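RV1873 (Mycobacterium tuberculosis, PDB 2JEK) is a conserved hypothetical protein of unknown function, a DUF1810 family member whose all-helical chain winds into a right-handed superhelix. Local coordinates at residues 13-17 and 39-43; 21-25 and 77-81. All blocks are in the same frame, centred on the assembly; numbering follows the deposited sequence.

Contact 1. Residues 13-17 and 39-43; sequences FVYAQ and WFVFP
Ala16 and Phe40 meet through a CH-pi contact: the methyl CB of Ala16 stands 3.6 Å from the centroid of the Phe40 ring and 16° off its normal, over one face. It is displaced from the ring centre towards Phe40 CG, the nearest ring atom at 3.5 Å. Further along the same ring, CE1 of Phe40 comes to 3.4 Å from the backbone O of Ala16. Phe40 reaches this place through a chi1 of 52°, which sets CG between its own backbone N and carbonyl carbon.

The remaining apolar packing belongs to Phe13. Its ring presents an edge, not a face, to the backbone side of Phe40, with CD1 3.8 Å from Phe40 CB and Phe40 CA lying in the ring plane. The neighbouring CE1 of Phe13 touches CG of Pro43 at 4.0 Å, so the CD1-CE1 side of the ring meets both residues. Outside the two segments, Tyr68 meets the Phe13 ring edge-to-face, and Tyr57 does the same to Phe40. This is plain structural packing that joins helix 11-17 to segment 39-43 within the all-helical DUF1810 fold.

The polar component is a single hydrogen bond from Gln17 NE2 to Phe40 O, 2.9 Å long. It is nearly straight, with an N-H...O angle of 172°, and its donor lies in the carbonyl plane. The acceptor in turn lies close to the plane of the Gln17 amide. Extended beyond CG, the glutamine chain runs past Phe40 in the opposite direction, and its OE1 probably accepts a bond from Arg77. Together the two bonds would hold the amide in one of its two flips, since NE2 must donate and OE1 accept, while the backbone carbonyl of buried Phe40 is satisfied by a side chain of helix 11-17.

Contact 2. Residues 21-25 and 77-81; sequences YRSVV and RLHEC
The Tyr21 ring carries Arg77 over one face and Glu80 at its edge. Arg77 CD sits over the ring centre, 3.6 Å from the Tyr21 centroid, and makes a CH-pi contact. The guanidinium beyond it lies flat on the ring with the planes only 9° apart, and its CZ, 4.1 Å from the same Tyr21 centroid, adds a cation-pi contact. The Arg77 chain, extended from CG to NE, crosses the ring from the hydroxyl end towards CG; its NH1 has a probable hydrogen-bond partner in Gln17.

Segments 21-25 and 77-81 belong to helices 21-29 and 74-87 of the right-handed superhelix. Their local axes run 30° apart and come within 11.6 Å, a wide spacing bridged by these long side chains. With CG opposite its backbone N (chi1 -166°), Tyr21 sends its ring across that gap. Near the ring plane, Tyr21 OH donates to Glu80 OE1 at 2.7 Å, meeting the oxygen from above the carboxylate plane. Cys81 SG adds an oblique sulfur-aromatic contact, 3.8 Å from Tyr21 CE1, and also touches Val24 CG1. The other carboxylate oxygen, Glu80 OE2, rests 3.9 Å from Val25 CG2.

In the fold
Contact 1 is the more buried of the two, whereas contact 2 is only partly buried, and their centres lie about 10 Å apart. They share no helix, but their segments alternate along the chain: helix 11-17 packs on helix 38-41, and the intervening helix 21-29 packs on helix 74-87. Mainly apolar rings with one amide-to-backbone bond serve contact 1; contact 2 relies on charged side chains placed around a tyrosine. The two join through the probable hydrogen bond between Gln17 OE1 and Arg77 NH1, at 2.9 Å, and through packing of Phe42 on Cys81 and of Val41 on Val24 and Leu78.

Contact 1. Residues 13-17 and 39-43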
ATOM      1  N   PHE A  13     -11.219  -5.012   3.675  1.00  9.16           N
ATOM      2  CA  PHE A  13      -9.779  -5.200   3.818  1.00  8.36           C
ATOM      3  C   PHE A  13      -9.461  -6.098   5.008  1.00  7.92           C
ATOM      4  O   PHE A  13      -8.598  -6.966   4.922  1.00  8.15           O
ATOM      5  CB  PHE A  13      -9.049  -3.865   3.956  1.00  7.34           C
ATOM      6  CG  PHE A  13      -9.132  -2.988   2.737  1.00  6.50           C
ATOM      7  CD1 PHE A  13      -8.343  -3.248   1.620  1.00  6.01           C
ATOM      8  CD2 PHE A  13      -9.965  -1.876   2.730  1.00  7.91           C
ATOM      9  CE1 PHE A  13      -8.420  -2.428   0.507  1.00  5.95           C
ATOM     10  CE2 PHE A  13     -10.050  -1.040   1.626  1.00  7.75           C
ATOM     11  CZ  PHE A  13      -9.257  -1.314   0.517  1.00  6.16           C
ATOM     12  N   VAL A  14     -10.178  -5.901   6.114  1.00  7.93           N
ATOM     13  CA  VAL A  14      -9.948  -6.721   7.298  1.00  8.15           C
ATOM     14  C   VAL A  14     -10.158  -8.202   6.972  1.00  7.97           C
ATOM     15  O   VAL A  14      -9.335  -9.029   7.326  1.00  8.73           O
ATOM     16  CB  VAL A  14     -10.862  -6.296   8.481  1.00  9.16           C
ATOM     17  CG1 VAL A  14     -10.724  -7.264   9.658  1.00 10.11           C
ATOM     18  CG2 VAL A  14     -10.553  -4.864   8.920  1.00  9.15           C
ATOM     19  N   TYR A  15     -11.248  -8.516   6.277  1.00  8.12           N
ATOM     20  CA  TYR A  15     -11.567  -9.903   5.988  1.00  8.60           C
ATOM     21  C   TYR A  15     -10.679 -10.515   4.911  1.00  8.01           C
ATOM     22  O   TYR A  15     -10.411 -11.706   4.955  1.00  8.80           O
ATOM     23  CB  TYR A  15     -13.054 -10.065   5.625  1.00  9.73           C
ATOM     24  CG  TYR A  15     -14.030  -9.532   6.661  1.00 12.14           C
ATOM     25  CD1 TYR A  15     -13.798  -9.704   8.016  1.00 13.91           C
ATOM     26  CD2 TYR A  15     -15.186  -8.875   6.268  1.00 14.99           C
ATOM     27  CE1 TYR A  15     -14.692  -9.211   8.969  1.00 14.80           C
ATOM     28  CE2 TYR A  15     -16.099  -8.398   7.206  1.00 15.28           C
ATOM     29  CZ  TYR A  15     -15.842  -8.576   8.547  1.00 13.69           C
ATOM     30  OH  TYR A  15     -16.719  -8.103   9.489  1.00 17.73           O
ATOM     31  N   ALA A  16     -10.250  -9.712   3.936  1.00  7.73           N
ATOM     32  CA  ALA A  16      -9.294 -10.187   2.922  1.00  7.82           C
ATOM     33  C   ALA A  16      -7.943 -10.486   3.560  1.00  7.90           C
ATOM     34  O   ALA A  16      -7.277 -11.462   3.216  1.00  8.61           O
ATOM     35  CB  ALA A  16      -9.132  -9.159   1.799  1.00  8.23           C
ATOM     36  N   GLN A  17      -7.543  -9.637   4.498  1.00  7.56           N
ATOM     37  CA  GLN A  17      -6.269  -9.830   5.177  1.00  7.44           C
ATOM     38  C   GLN A  17      -6.251 -11.037   6.109  1.00  9.17           C
ATOM     39  O   GLN A  17      -5.213 -11.669   6.283  1.00  8.86           O
ATOM     40  CB  GLN A  17      -5.872  -8.577   5.963  1.00  7.93           C
ATOM     41  CG  GLN A  17      -5.444  -7.391   5.099  1.00  7.33           C
ATOM     42  CD  GLN A  17      -5.070  -6.182   5.941  1.00  8.71           C
ATOM     43  OE1 GLN A  17      -5.087  -6.244   7.164  1.00  9.52           O
ATOM     44  NE2 GLN A  17      -4.753  -5.074   5.286  1.00  8.15           N
ATOM     45  N   TRP A  39      -3.289  -6.229  -3.435  1.00  7.81           N
ATOM     46  CA  TRP A  39      -4.393  -5.283  -3.563  1.00  7.78           C
ATOM     47  C   TRP A  39      -4.940  -4.829  -2.226  1.00  6.75           C
ATOM     48  O   TRP A  39      -5.407  -3.694  -2.099  1.00  7.46           O
ATOM     49  CB  TRP A  39      -5.546  -5.846  -4.409  1.00  8.87           C
ATOM     50  CG  TRP A  39      -5.121  -6.723  -5.546  1.00  9.81           C
ATOM     51  CD1 TRP A  39      -4.924  -6.355  -6.856  1.00 13.01           C
ATOM     52  CD2 TRP A  39      -4.851  -8.127  -5.477  1.00 10.56           C
ATOM     53  NE1 TRP A  39      -4.536  -7.448  -7.591  1.00 11.21           N
ATOM     54  CE2 TRP A  39      -4.484  -8.544  -6.774  1.00 12.39           C
ATOM     55  CE3 TRP A  39      -4.880  -9.072  -4.444  1.00 12.19           C
ATOM     56  CZ2 TRP A  39      -4.148  -9.873  -7.064  1.00 13.31           C
ATOM     57  CZ3 TRP A  39      -4.543 -10.394  -4.732  1.00 12.74           C
ATOM     58  CH2 TRP A  39      -4.183 -10.778  -6.034  1.00 13.46           C
ATOM     59  N   PHE A  40      -4.889  -5.712  -1.232  1.00  6.68           N
ATOM     60  CA  PHE A  40      -5.541  -5.435   0.045  1.00  6.11           C
ATOM     61  C   PHE A  40      -4.562  -5.326   1.223  1.00  6.52           C
ATOM     62  O   PHE A  40      -4.983  -5.210   2.368  1.00  7.31           O
ATOM     63  CB  PHE A  40      -6.689  -6.429   0.309  1.00  6.87           C
ATOM     64  CG  PHE A  40      -6.304  -7.873   0.182  1.00  7.96           C
ATOM     65  CD1 PHE A  40      -5.594  -8.517   1.196  1.00  8.89           C
ATOM     66  CD2 PHE A  40      -6.657  -8.600  -0.956  1.00  9.42           C
ATOM     67  CE1 PHE A  40      -5.246  -9.854   1.086  1.00  9.56           C
ATOM     68  CE2 PHE A  40      -6.326  -9.951  -1.068  1.00  9.70           C
ATOM     69  CZ  PHE A  40      -5.609 -10.570  -0.044  1.00  9.37           C
ATOM     70  N   VAL A  41      -3.259  -5.348   0.915  1.00  6.71           N
ATOM     71  CA  VAL A  41      -2.186  -5.102   1.900  1.00  6.26           C
ATOM     72  C   VAL A  41      -1.547  -3.715   1.669  1.00  6.52           C
ATOM     73  O   VAL A  41      -1.285  -2.989   2.632  1.00  6.39           O
ATOM     74  CB  VAL A  41      -1.110  -6.223   1.852  1.00  7.02           C
ATOM     75  CG1 VAL A  41       0.125  -5.873   2.707  1.00  7.77           C
ATOM     76  CG2 VAL A  41      -1.712  -7.539   2.322  1.00  7.59           C
ATOM     77  N   PHE A  42      -1.299  -3.368   0.398  1.00  5.70           N
ATOM     78  CA  PHE A  42      -0.787  -2.053   0.042  1.00  5.55           C
ATOM     79  C   PHE A  42      -1.786  -1.440  -0.930  1.00  6.23           C
ATOM     80  O   PHE A  42      -1.569  -1.437  -2.147  1.00  6.32           O
ATOM     81  CB  PHE A  42       0.602  -2.174  -0.606  1.00  5.95           C
ATOM     82  CG  PHE A  42       1.699  -2.494   0.368  1.00  5.97           C
ATOM     83  CD1 PHE A  42       2.125  -1.546   1.299  1.00  6.47           C
ATOM     84  CD2 PHE A  42       2.321  -3.734   0.341  1.00  6.37           C
ATOM     85  CE1 PHE A  42       3.159  -1.830   2.185  1.00  7.96           C
ATOM     86  CE2 PHE A  42       3.370  -4.018   1.231  1.00  7.26           C
ATOM     87  CZ  PHE A  42       3.782  -3.073   2.148  1.00  9.04           C
ATOM     88  N   PRO A  43      -2.905  -0.928  -0.395  1.00  6.48           N
ATOM     89  CA  PRO A  43      -3.962  -0.497  -1.297  1.00  6.63           C
ATOM     90  C   PRO A  43      -3.599   0.719  -2.127  1.00  7.27           C
ATOM     91  O   PRO A  43      -2.814   1.574  -1.698  1.00  6.53           O
ATOM     92  CB  PRO A  43      -5.121  -0.166  -0.343  1.00  7.73           C
ATOM     93  CG  PRO A  43      -4.788  -0.933   0.928  1.00  7.90           C
ATOM     94  CD  PRO A  43      -3.303  -0.782   1.016  1.00  6.49           C
TER

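Contact 2. Residues 21-25 and 77-81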
ATOM      1  N   TYR A  21      -2.624 -12.721   6.618  1.00  9.08           N
ATOM      2  CA  TYR A  21      -1.792 -11.657   7.176  1.00  8.98           C
ATOM      3  C   TYR A  21      -0.495 -12.150   7.815  1.00  8.61           C
ATOM      4  O   TYR A  21       0.554 -11.507   7.676  1.00  8.61           O
ATOM      5  CB  TYR A  21      -2.566 -10.718   8.124  1.00  9.75           C
ATOM      6  CG  TYR A  21      -1.765  -9.464   8.396  1.00  8.69           C
ATOM      7  CD1 TYR A  21      -1.505  -8.547   7.369  1.00  9.46           C
ATOM      8  CD2 TYR A  21      -1.204  -9.229   9.653  1.00  9.23           C
ATOM      9  CE1 TYR A  21      -0.748  -7.416   7.600  1.00  8.68           C
ATOM     10  CE2 TYR A  21      -0.437  -8.084   9.895  1.00  9.39           C
ATOM     11  CZ  TYR A  21      -0.209  -7.197   8.857  1.00  8.38           C
ATOM     12  OH  TYR A  21       0.546  -6.068   9.063  1.00 11.61           O
ATOM     13  N   ARG A  22      -0.553 -13.285   8.508  1.00  8.82           N
ATOM     14  CA  ARG A  22       0.688 -13.789   9.094  1.00  8.51           C
ATOM     15  C   ARG A  22       1.701 -14.106   7.994  1.00  8.23           C
ATOM     16  O   ARG A  22       2.881 -13.806   8.144  1.00  8.86           O
ATOM     17  CB  ARG A  22       0.464 -15.013   9.986  1.00  9.35           C
ATOM     18  CG  ARG A  22       1.754 -15.544  10.641  1.00 10.48           C
ATOM     19  CD  ARG A  22       2.305 -14.551  11.651  1.00 14.93           C
ATOM     20  NE  ARG A  22       3.569 -14.981  12.249  1.00 18.23           N
ATOM     21  CZ  ARG A  22       4.102 -14.426  13.332  1.00 27.59           C
ATOM     22  NH1 ARG A  22       3.476 -13.422  13.942  1.00 29.64           N
ATOM     23  NH2 ARG A  22       5.259 -14.873  13.809  1.00 30.73           N
ATOM     24  N   SER A  23       1.242 -14.666   6.874  1.00  8.29           N
ATOM     25  CA  SER A  23       2.173 -14.978   5.788  1.00  9.02           C
ATOM     26  C   SER A  23       2.732 -13.693   5.170  1.00  9.03           C
ATOM     27  O   SER A  23       3.888 -13.638   4.765  1.00 10.04           O
ATOM     28  CB  SER A  23       1.506 -15.871   4.734  1.00  9.60           C
ATOM     29  OG  SER A  23       0.480 -15.207   4.023  1.00 12.93           O
ATOM     30  N   VAL A  24       1.903 -12.655   5.103  1.00  8.09           N
ATOM     31  CA  VAL A  24       2.353 -11.353   4.622  1.00  8.47           C
ATOM     32  C   VAL A  24       3.517 -10.845   5.458  1.00  9.00           C
ATOM     33  O   VAL A  24       4.573 -10.478   4.922  1.00  8.99           O
ATOM     34  CB  VAL A  24       1.208 -10.329   4.681  1.00  8.28           C
ATOM     35  CG1 VAL A  24       1.721  -8.912   4.344  1.00  9.01           C
ATOM     36  CG2 VAL A  24       0.102 -10.735   3.738  1.00  8.97           C
ATOM     37  N   VAL A  25       3.311 -10.827   6.773  1.00  9.24           N
ATOM     38  CA  VAL A  25       4.325 -10.395   7.732  1.00 11.19           C
ATOM     39  C   VAL A  25       5.603 -11.222   7.596  1.00 10.99           C
ATOM     40  O   VAL A  25       6.702 -10.659   7.549  1.00 10.91           O
ATOM     41  CB  VAL A  25       3.755 -10.405   9.182  1.00 11.31           C
ATOM     42  CG1 VAL A  25       4.849 -10.271  10.228  1.00 13.90           C
ATOM     43  CG2 VAL A  25       2.740  -9.271   9.337  1.00 13.91           C
ATOM     44  N   ARG A  77      -1.400  -1.878  10.682  1.00  7.63           N
ATOM     45  CA  ARG A  77      -0.872  -2.923   9.801  1.00  6.98           C
ATOM     46  C   ARG A  77      -0.138  -2.322   8.598  1.00  6.94           C
ATOM     47  O   ARG A  77       0.910  -2.822   8.193  1.00  7.72           O
ATOM     48  CB  ARG A  77      -1.980  -3.871   9.336  1.00  7.67           C
ATOM     49  CG  ARG A  77      -2.355  -4.904  10.364  1.00  7.62           C
ATOM     50  CD  ARG A  77      -3.359  -5.869   9.792  1.00  9.11           C
ATOM     51  NE  ARG A  77      -3.673  -6.898  10.772  1.00 11.28           N
ATOM     52  CZ  ARG A  77      -4.530  -7.888  10.567  1.00 12.18           C
ATOM     53  NH1 ARG A  77      -5.184  -7.986   9.418  1.00 11.15           N
ATOM     54  NH2 ARG A  77      -4.728  -8.782  11.522  1.00 12.20           N
ATOM     55  N   LEU A  78      -0.687  -1.257   8.021  1.00  7.04           N
ATOM     56  CA  LEU A  78      -0.038  -0.617   6.879  1.00  7.70           C
ATOM     57  C   LEU A  78       1.314  -0.028   7.265  1.00  7.40           C
ATOM     58  O   LEU A  78       2.286  -0.128   6.512  1.00  7.89           O
ATOM     59  CB  LEU A  78      -0.957   0.435   6.248  1.00  7.87           C
ATOM     60  CG  LEU A  78      -0.388   1.150   5.020  1.00  7.82           C
ATOM     61  CD1 LEU A  78      -0.105   0.166   3.884  1.00  8.46           C
ATOM     62  CD2 LEU A  78      -1.317   2.231   4.522  1.00  9.89           C
ATOM     63  N   HIS A  79       1.388   0.566   8.454  1.00  7.38           N
ATOM     64  CA  HIS A  79       2.670   1.068   8.931  1.00  7.43           C
ATOM     65  C   HIS A  79       3.626  -0.091   9.220  1.00  8.17           C
ATOM     66  O   HIS A  79       4.831  -0.005   8.937  1.00  9.33           O
ATOM     67  CB  HIS A  79       2.494   1.926  10.179  1.00  8.52           C
ATOM     68  CG  HIS A  79       1.850   3.251   9.914  1.00  8.15           C
ATOM     69  ND1 HIS A  79       2.523   4.295   9.320  1.00 12.24           N
ATOM     70  CD2 HIS A  79       0.614   3.716  10.203  1.00 11.97           C
ATOM     71  CE1 HIS A  79       1.725   5.345   9.244  1.00 13.38           C
ATOM     72  NE2 HIS A  79       0.559   5.019   9.771  1.00 15.29           N
ATOM     73  N   GLU A  80       3.099  -1.181   9.784  1.00  8.86           N
ATOM     74  CA  GLU A  80       3.930  -2.364  10.010  1.00  9.96           C
ATOM     75  C   GLU A  80       4.538  -2.868   8.706  1.00  8.90           C
ATOM     76  O   GLU A  80       5.742  -3.119   8.622  1.00  9.85           O
ATOM     77  CB  GLU A  80       3.124  -3.484  10.680  1.00  9.87           C
ATOM     78  CG  GLU A  80       3.788  -4.863  10.593  1.00 11.32           C
ATOM     79  CD  GLU A  80       3.089  -5.910  11.436  1.00 12.05           C
ATOM     80  OE1 GLU A  80       1.837  -5.952  11.422  1.00 14.13           O
ATOM     81  OE2 GLU A  80       3.797  -6.705  12.091  1.00 16.61           O
ATOM     82  N   CYS A  81       3.704  -2.983   7.675  1.00  7.56           N
ATOM     83  CA  CYS A  81       4.149  -3.556   6.409  1.00  7.94           C
ATOM     84  C   CYS A  81       5.119  -2.626   5.717  1.00  7.69           C
ATOM     85  O   CYS A  81       6.098  -3.073   5.146  1.00  8.08           O
ATOM     86  CB  CYS A  81       2.942  -3.855   5.526  1.00  7.92           C
ATOM     87  SG  CYS A  81       1.958  -5.258   6.106  1.00  8.02           S
TER